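Local coordinates for SMC protein (Pyrococcus furiosus, PDB 3NWC) that probably serves chromosome condensation and partitioning, its hinge domain, the part present here, pairing two subunits and binding DNA, at residues 6-11 with 167-172; 45-50 with 113-118; 63-68 with 88-93; 131-136 with 148-153. All coordinates share one frame; numbering follows the deposited sequence. Where two conformers were deposited one is given.

Contact 1: 6-11 with 167-172; sequences SERELI and HFRARG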
loop_
_atom_site.group_PDB
_atom_site.type_symbol
_atom_site.label_atom_id
_atom_site.label_comp_id
_atom_site.label_asym_id
_atom_site.label_seq_id
_atom_site.Cartn_x
_atom_site.Cartn_y
_atom_site.Cartn_z
ATOM N N SER A 6 11.427 20.225 2.325
ATOM C CA SER A 6 10.373 19.498 3.016
ATOM C C SER A 6 8.998 19.910 2.512
ATOM O O SER A 6 8.114 19.075 2.363
ATOM C CB SER A 6 10.437 19.754 4.521
ATOM O OG SER A 6 11.626 19.237 5.084
ATOM N N GLU A 7 8.811 21.208 2.290
ATOM C CA GLU A 7 7.525 21.704 1.826
ATOM C C GLU A 7 7.254 21.185 0.431
ATOM O O GLU A 7 6.134 20.778 0.122
ATOM C CB GLU A 7 7.486 23.239 1.827
ATOM C CG GLU A 7 7.354 23.822 3.214
ATOM C CD GLU A 7 7.346 25.335 3.239
ATOM O OE1 GLU A 7 7.628 25.965 2.198
ATOM O OE2 GLU A 7 7.054 25.890 4.317
ATOM N N ARG A 8 8.276 21.224 -0.423
ATOM C CA ARG A 8 8.139 20.716 -1.784
ATOM C C ARG A 8 7.778 19.226 -1.749
ATOM O O ARG A 8 6.905 18.764 -2.500
ATOM C CB ARG A 8 9.425 20.961 -2.588
ATOM C CG ARG A 8 9.686 22.454 -2.842
ATOM C CD ARG A 8 10.917 22.682 -3.693
ATOM N NE ARG A 8 11.053 24.100 -4.010
ATOM C CZ ARG A 8 10.452 24.690 -5.042
ATOM N NH1 ARG A 8 9.695 23.975 -5.860
ATOM N NH2 ARG A 8 10.609 25.989 -5.268
ATOM N N GLU A 9 8.456 18.486 -0.884
ATOM C CA GLU A 9 8.183 17.053 -0.703
ATOM C C GLU A 9 6.736 16.805 -0.323
ATOM O O GLU A 9 6.089 15.905 -0.860
ATOM C CB GLU A 9 9.096 16.443 0.387
ATOM C CG GLU A 9 10.518 16.148 -0.071
ATOM C CD GLU A 9 10.558 15.110 -1.176
ATOM O OE1 GLU A 9 10.401 13.915 -0.865
ATOM O OE2 GLU A 9 10.739 15.489 -2.353
ATOM N N LEU A 10 6.239 17.576 0.636
ATOM C CA LEU A 10 4.856 17.433 1.093
ATOM C C LEU A 10 3.845 17.719 -0.011
ATOM O O LEU A 10 2.896 16.962 -0.214
ATOM C CB LEU A 10 4.573 18.354 2.290
ATOM C CG LEU A 10 3.143 18.336 2.840
ATOM C CD1 LEU A 10 2.783 16.943 3.339
ATOM C CD2 LEU A 10 2.953 19.364 3.953
ATOM N N ILE A 11 4.029 18.826 -0.722
ATOM C CA ILE A 11 3.137 19.151 -1.831
ATOM C C ILE A 11 3.137 18.012 -2.841
ATOM O O ILE A 11 2.079 17.589 -3.317
ATOM C CB ILE A 11 3.549 20.468 -2.539
ATOM C CG1 ILE A 11 3.516 21.634 -1.551
ATOM C CG2 ILE A 11 2.623 20.741 -3.721
ATOM C CD1 ILE A 11 2.140 21.923 -0.992
ATOM N N HIS A 167 12.896 11.046 -3.187
ATOM C CA HIS A 167 12.105 12.260 -3.280
ATOM C C HIS A 167 10.729 12.021 -3.852
ATOM O O HIS A 167 10.565 11.345 -4.874
ATOM C CB HIS A 167 12.818 13.295 -4.150
ATOM C CG HIS A 167 14.098 13.784 -3.562
ATOM N ND1 HIS A 167 15.056 14.436 -4.311
ATOM C CD2 HIS A 167 14.581 13.717 -2.302
ATOM C CE1 HIS A 167 16.077 14.748 -3.530
ATOM N NE2 HIS A 167 15.814 14.322 -2.309
ATOM N N PHE A 168 9.738 12.622 -3.217
ATOM C CA PHE A 168 8.424 12.731 -3.841
ATOM C C PHE A 168 8.472 13.735 -4.989
ATOM O O PHE A 168 7.791 13.576 -5.995
ATOM C CB PHE A 168 7.381 13.186 -2.822
ATOM C CG PHE A 168 6.971 12.113 -1.855
ATOM C CD1 PHE A 168 6.000 11.190 -2.200
ATOM C CD2 PHE A 168 7.558 12.032 -0.601
ATOM C CE1 PHE A 168 5.611 10.201 -1.306
ATOM C CE2 PHE A 168 7.177 11.039 0.291
ATOM C CZ PHE A 168 6.194 10.135 -0.064
ATOM N N ARG A 169 9.259 14.786 -4.829
ATOM C CA ARG A 169 9.188 15.876 -5.806
ATOM C C ARG A 169 9.924 15.467 -7.071
ATOM O O ARG A 169 10.975 14.820 -7.024
ATOM C CB ARG A 169 9.730 17.173 -5.222
ATOM C CG ARG A 169 11.212 17.178 -4.964
ATOM C CD ARG A 169 11.573 18.336 -4.056
ATOM N NE ARG A 169 13.015 18.445 -3.865
ATOM C CZ ARG A 169 13.697 17.832 -2.904
ATOM N NH1 ARG A 169 13.073 17.055 -2.021
ATOM N NH2 ARG A 169 15.008 18.004 -2.819
ATOM N N ALA A 170 9.335 15.826 -8.204
ATOM C CA ALA A 170 9.833 15.385 -9.485
ATOM C C ALA A 170 10.887 16.361 -9.990
ATOM O O ALA A 170 11.001 17.479 -9.495
ATOM C CB ALA A 170 8.696 15.290 -10.474
ATOM N N ARG A 171 11.652 15.918 -10.977
ATOM C CA ARG A 171 12.703 16.752 -11.560
ATOM C C ARG A 171 12.107 18.011 -12.197
ATOM O O ARG A 171 12.570 19.131 -11.941
ATOM C CB ARG A 171 13.493 15.939 -12.585
ATOM C CG ARG A 171 14.545 16.730 -13.352
ATOM C CD ARG A 171 15.261 15.844 -14.363
ATOM N NE ARG A 171 16.122 14.851 -13.721
ATOM C CZ ARG A 171 17.335 15.104 -13.236
ATOM N NH1 ARG A 171 17.844 16.327 -13.303
ATOM N NH2 ARG A 171 18.036 14.128 -12.677
ATOM N N GLY A 172 11.070 17.815 -13.007
ATOM C CA GLY A 172 10.438 18.904 -13.740
ATOM C C GLY A 172 11.297 19.412 -14.887
ATOM O O GLY A 172 12.455 19.016 -15.034
#
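Glu9 OE2 is gripped by two donors of Arg169: the guanidinium NH1 at 2.8 Å, in a salt bridge, and the backbone N at 3.0 Å. They reach the oxygen from opposite faces of the carboxylate plane. The carboxylate and guanidinium planes stand 82° apart, so this is a perpendicular, one-nitrogen salt bridge. The other oxygen, OE1, takes the backbone N of Phe168 at 2.8 Å on its syn side, along an almost straight N-H...O line (168°), and lies at the ring edge beside Phe168 CD2. One carboxylate thus collects the backbone N-H groups of Phe168 and Arg169 and the guanidinium of the latter, pinning the loop that follows strand 163-165 to helix 4-19. Both elements lie near the two ends of this hinge fragment, from which the coiled-coil arms of SMC proteins probably continue. With CG of Arg169 set between its backbone N and carbonyl carbon (chi1 68°), the extended chain runs past Glu9 OE2 and carries NH1 over the centre of the His167 ring, 3.6 Å above its plane. Replacing Glu9 by an alanine would probably leave the Arg169 charge without this mate and the N-H groups of Phe168 and Arg169 without their acceptors. Arg8 adds only its CB, 3.7 Å from Arg169 CD, while its guanidinium turns away to Glu4. His167 packs on Lys82 and Phe168 on Arg88 of the second subunit.

Contact 2: 45-50 with 113-118; sequences KVKDEA and VIEYDQ
Lys45 and Glu115 face each other as an antiparallel hydrogen-bonded pair, Lys45 N reaching Glu115 O at 3.0 Å and Glu115 N reaching Lys45 O at 2.8 Å. A third bond, from Lys47 N to Val113 O (2.8 Å), continues the pairing just past the short strands. The tight part is this backbone pairing, where Ile114 CA also comes within 3.1 Å of Lys45 O in a CA-H...O contact. The result is a two-stranded antiparallel sheet of the hinge domain. Val46 and Ile114, a non-hydrogen-bonded pair, share its inner face; Val113 and Ile114 are buried against Ile55 of helix 52-59, which Val46 touches too, while Ile114 also meets helix 121-128. The opposite face is the solvent side, loose in its charged ends only. There Lys45 and Glu115 run side by side, whereas the extended chain of Lys47 crosses Glu115 at about a right angle, its aliphatic part lying close, with CE 3.2 Å from Glu115 CG. The charges stay apart, with Lys45 NZ 4.6 Å from Glu115 OE1 and Lys47 NZ 4.5 Å from Glu115 OE2, so attraction across this face is long-range at most. Beyond the strand, Asp48 OD1 accepts from Ala50 N in an Asx turn just ahead of helix 52-59.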
loop_
_atom_site.group_PDB
_atom_site.type_symbol
_atom_site.label_atom_id
_atom_site.label_comp_id
_atom_site.label_asym_id
_atom_site.label_seq_id
_atom_site.Cartn_x
_atom_site.Cartn_y
_atom_site.Cartn_z
ATOM N N LYS A 45 -6.470 15.226 11.699
ATOM C CA LYS A 45 -5.889 16.563 11.556
ATOM C C LYS A 45 -4.500 16.578 12.188
ATOM O O LYS A 45 -4.288 16.012 13.269
ATOM C CB LYS A 45 -6.797 17.574 12.262
ATOM C CG LYS A 45 -6.262 18.983 12.320
ATOM C CD LYS A 45 -7.235 19.870 13.093
ATOM C CE LYS A 45 -7.014 21.336 12.779
ATOM N NZ LYS A 45 -7.675 22.213 13.792
ATOM N N VAL A 46 -3.547 17.203 11.512
ATOM C CA VAL A 46 -2.189 17.300 12.021
ATOM C C VAL A 46 -2.100 18.497 12.979
ATOM O O VAL A 46 -2.553 19.596 12.650
ATOM C CB VAL A 46 -1.188 17.415 10.862
ATOM C CG1 VAL A 46 0.233 17.557 11.371
ATOM C CG2 VAL A 46 -1.306 16.166 9.975
ATOM N N LYS A 47 -1.551 18.281 14.173
ATOM C CA LYS A 47 -1.560 19.327 15.197
ATOM C C LYS A 47 -0.492 20.377 14.957
ATOM O O LYS A 47 -0.631 21.527 15.383
ATOM C CB LYS A 47 -1.353 18.721 16.596
ATOM C CG LYS A 47 -2.484 17.859 17.099
ATOM C CD LYS A 47 -2.162 17.416 18.530
ATOM C CE LYS A 47 -3.248 16.554 19.130
ATOM N NZ LYS A 47 -3.026 16.335 20.589
ATOM N N ASP A 48 0.573 19.973 14.270
ATOM C CA ASP A 48 1.777 20.787 14.124
ATOM C C ASP A 48 2.401 20.582 12.746
ATOM O O ASP A 48 2.771 19.464 12.375
ATOM C CB ASP A 48 2.786 20.394 15.206
ATOM C CG ASP A 48 4.089 21.179 15.120
ATOM O OD1 ASP A 48 4.266 21.969 14.173
ATOM O OD2 ASP A 48 4.946 20.994 16.011
ATOM N N GLU A 49 2.532 21.676 12.005
ATOM C CA GLU A 49 3.030 21.648 10.638
ATOM C C GLU A 49 4.396 20.978 10.501
ATOM O O GLU A 49 4.730 20.470 9.432
ATOM C CB GLU A 49 3.084 23.077 10.081
ATOM C CG GLU A 49 3.266 23.173 8.583
ATOM C CD GLU A 49 3.158 24.604 8.084
ATOM O OE1 GLU A 49 3.494 25.534 8.849
ATOM O OE2 GLU A 49 2.732 24.798 6.928
ATOM N N ALA A 50 5.190 20.992 11.568
ATOM C CA ALA A 50 6.501 20.345 11.556
ATOM C C ALA A 50 6.404 18.853 11.213
ATOM O O ALA A 50 7.356 18.265 10.692
ATOM C CB ALA A 50 7.209 20.543 12.899
ATOM N N VAL A 113 0.711 13.604 17.570
ATOM C CA VAL A 113 0.727 14.855 16.815
ATOM C C VAL A 113 -0.476 15.020 15.887
ATOM O O VAL A 113 -0.473 15.880 15.006
ATOM C CB VAL A 113 2.058 15.067 16.057
ATOM C CG1 VAL A 113 3.238 15.048 17.026
ATOM C CG2 VAL A 113 2.238 14.027 14.943
ATOM N N ILE A 114 -1.519 14.228 16.121
ATOM C CA ILE A 114 -2.754 14.335 15.358
ATOM C C ILE A 114 -3.964 14.423 16.281
ATOM O O ILE A 114 -3.902 14.072 17.467
ATOM C CB ILE A 114 -2.952 13.126 14.411
ATOM C CG1 ILE A 114 -2.975 11.825 15.217
ATOM C CG2 ILE A 114 -1.872 13.105 13.309
ATOM C CD1 ILE A 114 -3.334 10.590 14.405
ATOM N N GLU A 115 -5.061 14.906 15.718
ATOM C CA GLU A 115 -6.341 14.972 16.397
ATOM C C GLU A 115 -7.366 14.218 15.584
ATOM O O GLU A 115 -7.338 14.232 14.348
ATOM C CB GLU A 115 -6.800 16.427 16.578
ATOM C CG GLU A 115 -5.950 17.208 17.539
ATOM C CD GLU A 115 -6.467 18.607 17.788
ATOM O OE1 GLU A 115 -7.405 19.032 17.084
ATOM O OE2 GLU A 115 -5.931 19.279 18.695
ATOM N N TYR A 116 -8.264 13.538 16.280
ATOM C CA TYR A 116 -9.260 12.712 15.620
ATOM C C TYR A 116 -10.357 12.441 16.625
ATOM O O TYR A 116 -10.145 12.588 17.828
ATOM C CB TYR A 116 -8.636 11.394 15.137
ATOM C CG TYR A 116 -7.957 10.629 16.240
ATOM C CD1 TYR A 116 -6.631 10.870 16.560
ATOM C CD2 TYR A 116 -8.649 9.675 16.979
ATOM C CE1 TYR A 116 -6.011 10.187 17.587
ATOM C CE2 TYR A 116 -8.039 8.996 18.004
ATOM C CZ TYR A 116 -6.720 9.248 18.304
ATOM O OH TYR A 116 -6.108 8.553 19.330
ATOM N N ASP A 117 -11.531 12.076 16.126
ATOM C CA ASP A 117 -12.662 11.768 16.988
ATOM C C ASP A 117 -12.398 10.440 17.697
ATOM O O ASP A 117 -12.009 9.469 17.060
ATOM C CB ASP A 117 -13.924 11.675 16.135
ATOM C CG ASP A 117 -15.177 11.456 16.958
ATOM O OD1 ASP A 117 -15.060 11.102 18.148
ATOM O OD2 ASP A 117 -16.283 11.637 16.407
ATOM N N GLN A 118 -12.584 10.408 19.016
ATOM C CA GLN A 118 -12.361 9.195 19.793
ATOM C C GLN A 118 -13.137 8.001 19.226
ATOM O O GLN A 118 -12.695 6.850 19.307
ATOM C CB GLN A 118 -12.746 9.436 21.257
ATOM C CG GLN A 118 -12.496 8.256 22.161
ATOM C CD GLN A 118 -11.021 8.049 22.451
ATOM O OE1 GLN A 118 -10.149 8.550 21.731
ATOM N NE2 GLN A 118 -10.733 7.309 23.517
#

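Contact 3: 63-68 with 88-93; sequences ADNVVV and RLTFLP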
loop_
_atom_site.group_PDB
_atom_site.type_symbol
_atom_site.label_atom_id
_atom_site.label_comp_id
_atom_site.label_asym_id
_atom_site.label_seq_id
_atom_site.Cartn_x
_atom_site.Cartn_y
_atom_site.Cartn_z
ATOM N N ALA A 63 -4.501 6.687 4.113
ATOM C CA ALA A 63 -5.266 7.928 4.064
ATOM C C ALA A 63 -6.554 7.765 3.249
ATOM O O ALA A 63 -7.552 8.421 3.526
ATOM C CB ALA A 63 -4.414 9.058 3.490
ATOM N N ASP A 64 -6.537 6.875 2.260
ATOM C CA ASP A 64 -7.697 6.664 1.389
ATOM C C ASP A 64 -8.641 5.563 1.886
ATOM O O ASP A 64 -9.693 5.324 1.291
ATOM C CB ASP A 64 -7.248 6.297 -0.034
ATOM C CG ASP A 64 -6.224 7.263 -0.597
ATOM O OD1 ASP A 64 -6.393 8.492 -0.442
ATOM O OD2 ASP A 64 -5.244 6.783 -1.203
ATOM N N ASN A 65 -8.266 4.882 2.965
ATOM C CA ASN A 65 -9.126 3.846 3.536
ATOM C C ASN A 65 -10.381 4.466 4.144
ATOM O O ASN A 65 -10.319 5.551 4.707
ATOM C CB ASN A 65 -8.404 3.084 4.652
ATOM C CG ASN A 65 -7.309 2.153 4.153
ATOM O OD1 ASN A 65 -6.767 1.371 4.941
ATOM N ND2 ASN A 65 -6.957 2.242 2.881
ATOM N N VAL A 66 -11.513 3.769 4.035
ATOM C CA VAL A 66 -12.801 4.294 4.479
ATOM C C VAL A 66 -13.195 3.624 5.776
ATOM O O VAL A 66 -13.287 2.404 5.836
ATOM C CB VAL A 66 -13.920 4.013 3.450
ATOM C CG1 VAL A 66 -15.265 4.525 3.976
ATOM C CG2 VAL A 66 -13.605 4.672 2.101
ATOM N N VAL A 67 -13.402 4.431 6.811
ATOM C CA VAL A 67 -13.786 3.925 8.132
ATOM C C VAL A 67 -15.295 3.665 8.163
ATOM O O VAL A 67 -16.083 4.547 7.825
ATOM C CB VAL A 67 -13.424 4.945 9.226
ATOM C CG1 VAL A 67 -13.854 4.442 10.624
ATOM C CG2 VAL A 67 -11.926 5.220 9.227
ATOM N N VAL A 68 -15.691 2.460 8.555
ATOM C CA VAL A 68 -17.106 2.094 8.645
ATOM C C VAL A 68 -17.413 1.433 9.992
ATOM O O VAL A 68 -16.508 1.005 10.700
ATOM C CB VAL A 68 -17.539 1.145 7.506
ATOM C CG1 VAL A 68 -17.291 1.798 6.157
ATOM C CG2 VAL A 68 -16.804 -0.195 7.596
ATOM N N ARG A 88 -12.389 0.233 -6.619
ATOM C CA ARG A 88 -12.149 -0.437 -5.342
ATOM C C ARG A 88 -11.874 0.518 -4.194
ATOM O O ARG A 88 -11.336 1.603 -4.391
ATOM C CB ARG A 88 -10.978 -1.413 -5.476
ATOM C CG ARG A 88 -11.336 -2.624 -6.321
ATOM C CD ARG A 88 -10.121 -3.414 -6.701
ATOM N NE ARG A 88 -9.465 -4.119 -5.579
ATOM C CZ ARG A 88 -9.781 -5.353 -5.171
ATOM N NH1 ARG A 88 -10.785 -6.020 -5.721
ATOM N NH2 ARG A 88 -9.095 -5.931 -4.195
ATOM N N LEU A 89 -12.266 0.095 -2.993
ATOM C CA LEU A 89 -11.883 0.774 -1.758
ATOM C C LEU A 89 -11.503 -0.237 -0.693
ATOM O O LEU A 89 -11.916 -1.395 -0.746
ATOM C CB LEU A 89 -13.037 1.626 -1.220
ATOM C CG LEU A 89 -13.511 2.799 -2.082
ATOM C CD1 LEU A 89 -14.787 3.411 -1.493
ATOM C CD2 LEU A 89 -12.423 3.864 -2.267
ATOM N N THR A 90 -10.708 0.224 0.273
ATOM C CA THR A 90 -10.342 -0.532 1.452
ATOM C C THR A 90 -11.135 0.011 2.627
ATOM O O THR A 90 -11.139 1.224 2.882
ATOM C CB THR A 90 -8.839 -0.399 1.740
ATOM O OG1 THR A 90 -8.108 -0.932 0.631
ATOM C CG2 THR A 90 -8.462 -1.179 2.999
ATOM N N PHE A 91 -11.830 -0.886 3.323
ATOM C CA PHE A 91 -12.703 -0.484 4.426
ATOM C C PHE A 91 -12.130 -0.901 5.762
ATOM O O PHE A 91 -11.566 -1.995 5.878
ATOM C CB PHE A 91 -14.083 -1.099 4.225
ATOM C CG PHE A 91 -14.767 -0.627 2.968
ATOM C CD1 PHE A 91 -15.514 0.542 2.968
ATOM C CD2 PHE A 91 -14.641 -1.340 1.783
ATOM C CE1 PHE A 91 -16.137 0.986 1.806
ATOM C CE2 PHE A 91 -15.258 -0.903 0.618
ATOM C CZ PHE A 91 -16.011 0.265 0.633
ATOM N N LEU A 92 -12.286 -0.031 6.763
ATOM C CA LEU A 92 -11.822 -0.299 8.127
ATOM C C LEU A 92 -13.018 -0.401 9.083
ATOM O O LEU A 92 -13.565 0.618 9.504
ATOM C CB LEU A 92 -10.876 0.811 8.589
ATOM C CG LEU A 92 -9.739 1.174 7.620
ATOM C CD1 LEU A 92 -8.832 2.221 8.246
ATOM C CD2 LEU A 92 -8.934 -0.062 7.260
ATOM N N PRO A 93 -13.440 -1.635 9.409
ATOM C CA PRO A 93 -14.625 -1.843 10.248
ATOM C C PRO A 93 -14.241 -1.693 11.708
ATOM O O PRO A 93 -13.341 -2.387 12.192
ATOM C CB PRO A 93 -15.017 -3.293 9.957
ATOM C CG PRO A 93 -14.057 -3.780 8.880
ATOM C CD PRO A 93 -12.848 -2.916 8.997
HETATM O O HOH W 1 -9.397 2.800 0.047
#
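Asn65 and Thr90 lie side by side with their side chains pointing the same way, the amide ND2 of Asn65 resting 3.4 Å from Thr90 CB. Leu92 crosses Asn65 at about a right angle and presents its methyl CD2 to Asn65 OD1 (3.5 Å), an oxygen that accepts its hydrogen bond from Arg62. The hydroxyl of Thr90 bonds instead to Thr164 of the second subunit. On the other face of the sheet Val66 runs alongside Phe91, its CB 3.8 Å from ring atom CD1. Val68 slants across the same ring and brings CG1 to that atom (3.9 Å), because CG1 stands anti to the carbonyl carbon (chi1 -59°). Two valines of the neighbouring strand thus meet the ring at CD1, and Ala74, Ala77 and Ile78 of helix 71-83 also pack on it. Leu89 CD1 extends this apolar row to Val66 CG2.

The backbones are stitched in parallel register by Val66 N to Thr90 O (2.8 Å), Leu92 N to Val66 O (2.8 Å) and Val68 N to Leu92 O (3.0 Å). Where the strands part, a water links Asp64 O to Thr90 N. On the side of strand 89-93 turned away from strand 66-68, residues 89-91 pair antiparallel with a strand of the second subunit, which carries the sheet across the dimer interface. Two adjacent parallel strands joined through helix 71-83, which packs on the Phe91 face, make a beta-alpha-beta unit, here placed at the dimerising edge of the SMC hinge.

Contact 4: 131-136 with 148-153; sequences TVIVNS and RMVTIE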
loop_
_atom_site.group_PDB
_atom_site.type_symbol
_atom_site.label_atom_id
_atom_site.label_comp_id
_atom_site.label_asym_id
_atom_site.label_seq_id
_atom_site.Cartn_x
_atom_site.Cartn_y
_atom_site.Cartn_z
ATOM N N THR A 131 3.492 3.742 14.908
ATOM C CA THR A 131 4.464 4.590 14.229
ATOM C C THR A 131 5.127 5.591 15.168
ATOM O O THR A 131 4.463 6.310 15.899
ATOM C CB THR A 131 3.843 5.361 13.034
ATOM O OG1 THR A 131 3.250 4.422 12.141
ATOM C CG2 THR A 131 4.913 6.139 12.284
ATOM N N VAL A 132 6.447 5.647 15.088
ATOM C CA VAL A 132 7.228 6.627 15.803
ATOM C C VAL A 132 7.937 7.562 14.844
ATOM O O VAL A 132 8.437 7.148 13.791
ATOM C CB VAL A 132 8.253 5.905 16.722
ATOM C CG1 VAL A 132 9.105 6.901 17.467
ATOM C CG2 VAL A 132 7.519 4.980 17.680
ATOM N N ILE A 133 7.955 8.843 15.205
ATOM C CA ILE A 133 8.637 9.856 14.418
ATOM C C ILE A 133 10.032 10.050 14.992
ATOM O O ILE A 133 10.197 10.261 16.201
ATOM C CB ILE A 133 7.876 11.187 14.458
ATOM C CG1 ILE A 133 6.423 10.979 14.012
ATOM C CG2 ILE A 133 8.575 12.234 13.603
ATOM C CD1 ILE A 133 5.535 12.202 14.198
ATOM N N VAL A 134 11.027 9.943 14.121
ATOM C CA VAL A 134 12.422 10.145 14.480
ATOM C C VAL A 134 13.013 11.228 13.572
ATOM O O VAL A 134 12.464 11.530 12.508
ATOM C CB VAL A 134 13.227 8.842 14.350
ATOM C CG1 VAL A 134 12.528 7.713 15.112
ATOM C CG2 VAL A 134 13.390 8.461 12.893
ATOM N N ASN A 135 14.129 11.812 13.992
ATOM C CA ASN A 135 14.668 12.987 13.307
ATOM C C ASN A 135 15.402 12.726 11.990
ATOM O O ASN A 135 15.397 13.581 11.104
ATOM C CB ASN A 135 15.563 13.789 14.255
ATOM C CG ASN A 135 14.829 14.241 15.494
ATOM O OD1 ASN A 135 14.648 13.470 16.440
ATOM N ND2 ASN A 135 14.401 15.498 15.502
ATOM N N SER A 136 16.046 11.570 11.861
ATOM C CA SER A 136 16.788 11.264 10.635
ATOM C C SER A 136 17.025 9.771 10.406
ATOM O O SER A 136 16.669 8.943 11.240
ATOM C CB SER A 136 18.114 12.033 10.596
ATOM O OG SER A 136 18.643 12.218 11.896
ATOM N N ARG A 148 8.173 0.605 13.930
ATOM C CA ARG A 148 7.749 1.375 12.743
ATOM C C ARG A 148 8.134 2.836 12.927
ATOM O O ARG A 148 7.718 3.476 13.889
ATOM C CB ARG A 148 6.250 1.239 12.467
ATOM C CG ARG A 148 5.804 1.848 11.116
ATOM C CD ARG A 148 4.321 1.601 10.845
ATOM N NE ARG A 148 4.009 1.586 9.408
ATOM C CZ ARG A 148 3.496 2.614 8.736
ATOM N NH1 ARG A 148 3.231 3.754 9.357
ATOM N NH2 ARG A 148 3.243 2.494 7.436
HETATM N N MSE A 149 8.925 3.369 11.995
HETATM C CA MSE A 149 9.417 4.736 12.116
HETATM C C MSE A 149 9.208 5.527 10.829
HETATM O O MSE A 149 9.233 4.982 9.727
HETATM C CB MSE A 149 10.904 4.744 12.467
HETATM C CG MSE A 149 11.225 4.105 13.813
HETATM SE SE MSE A 149 13.133 3.739 13.929
HETATM C CE MSE A 149 13.251 2.375 12.539
ATOM N N VAL A 150 9.015 6.825 10.983
ATOM C CA VAL A 150 9.012 7.713 9.829
ATOM C C VAL A 150 9.958 8.843 10.206
ATOM O O VAL A 150 9.945 9.293 11.345
ATOM C CB VAL A 150 7.589 8.218 9.499
ATOM C CG1 VAL A 150 6.946 8.938 10.715
ATOM C CG2 VAL A 150 7.609 9.108 8.280
ATOM N N THR A 151 10.815 9.265 9.286
ATOM C CA THR A 151 11.697 10.394 9.591
ATOM C C THR A 151 10.970 11.684 9.283
ATOM O O THR A 151 10.003 11.692 8.536
ATOM C CB THR A 151 13.025 10.357 8.815
ATOM O OG1 THR A 151 12.789 10.607 7.422
ATOM C CG2 THR A 151 13.716 9.018 8.998
ATOM N N ILE A 152 11.439 12.780 9.865
ATOM C CA ILE A 152 10.804 14.061 9.656
ATOM C C ILE A 152 10.829 14.438 8.175
ATOM O O ILE A 152 9.960 15.149 7.703
ATOM C CB ILE A 152 11.487 15.168 10.485
ATOM C CG1 ILE A 152 11.052 15.061 11.942
ATOM C CG2 ILE A 152 11.102 16.538 9.963
ATOM C CD1 ILE A 152 9.655 15.598 12.180
ATOM N N GLU A 153 11.824 13.934 7.453
ATOM C CA GLU A 153 11.988 14.282 6.045
ATOM C C GLU A 153 11.336 13.283 5.101
ATOM O O GLU A 153 11.354 13.468 3.878
ATOM C CB GLU A 153 13.465 14.479 5.713
ATOM C CG GLU A 153 14.042 15.736 6.359
ATOM C CD GLU A 153 13.220 16.974 6.045
ATOM O OE1 GLU A 153 12.478 16.958 5.041
ATOM O OE2 GLU A 153 13.313 17.965 6.798
HETATM O O HOH W 2 14.831 13.442 8.493
#
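Ile133 and Val150 lie side by side at the apolar centre, their CG1 atoms 3.9 Å apart. Val150 CG1, held between its backbone N and carbonyl carbon (chi1 57°), also meets the methyl CG2 of Thr131 at 3.8 Å. Further along, Ile133 CG2 touches Ile152 CD1 (3.8 Å). On the reverse face Val134 CG1 meets CG of the selenomethionine at Met149, and its CG2 the methyl of Thr151. Between the two faces the parallel strands are joined by Val132 N to Arg148 O (2.8 Å), Val150 N to Val132 O (2.9 Å) and Val134 N to Val150 O (3.0 Å). The pairing fades at Ile152 N, whose bond to Val134 O is weak. Beyond it a water receives only a weak bond from Glu153 N while donating to Asn135 O.

At the other end lies the polar edge. The extended Arg148 chain brings NH1 to Thr131 OG1 (2.9 Å), which sits almost in the guanidinium plane. The same nitrogen bonds to Ala58 O, so an alanine in place of Arg148 would probably leave both the Thr131 hydroxyl and Ala58 O without this donor. Within the mixed sheet of the hinge, strand 108-109 flanks 131-134 and strand 156-157 flanks 148-151, both antiparallel, while helix 52-59 covers the Ile133-Val150 face, Ala54, Val57 and Ala58 resting on Val150.

In the fold
Along the chain, contact 1 encloses the other three: contact 3 is nested within contact 2, and contact 4 follows them. Contacts 2 and 4, centres 16 Å apart, touch through Ala50 with Ile152 and Val113 with Ile133, and both rest on helix 52-59, which Glu9 and Phe168 of contact 1 also reach. Contact 1 meets contact 4 where Ser6 lies against Glu153. Contact 3 stands apart in the three-stranded sheet, 27 Å from contact 1 between centres and on the opposite side of the chain's centre. Phe168 of contact 1 packs on Arg88 of the second subunit, so in the dimer contact 1 of one chain faces contact 3 of the other, consistent with dimerisation through the hinge.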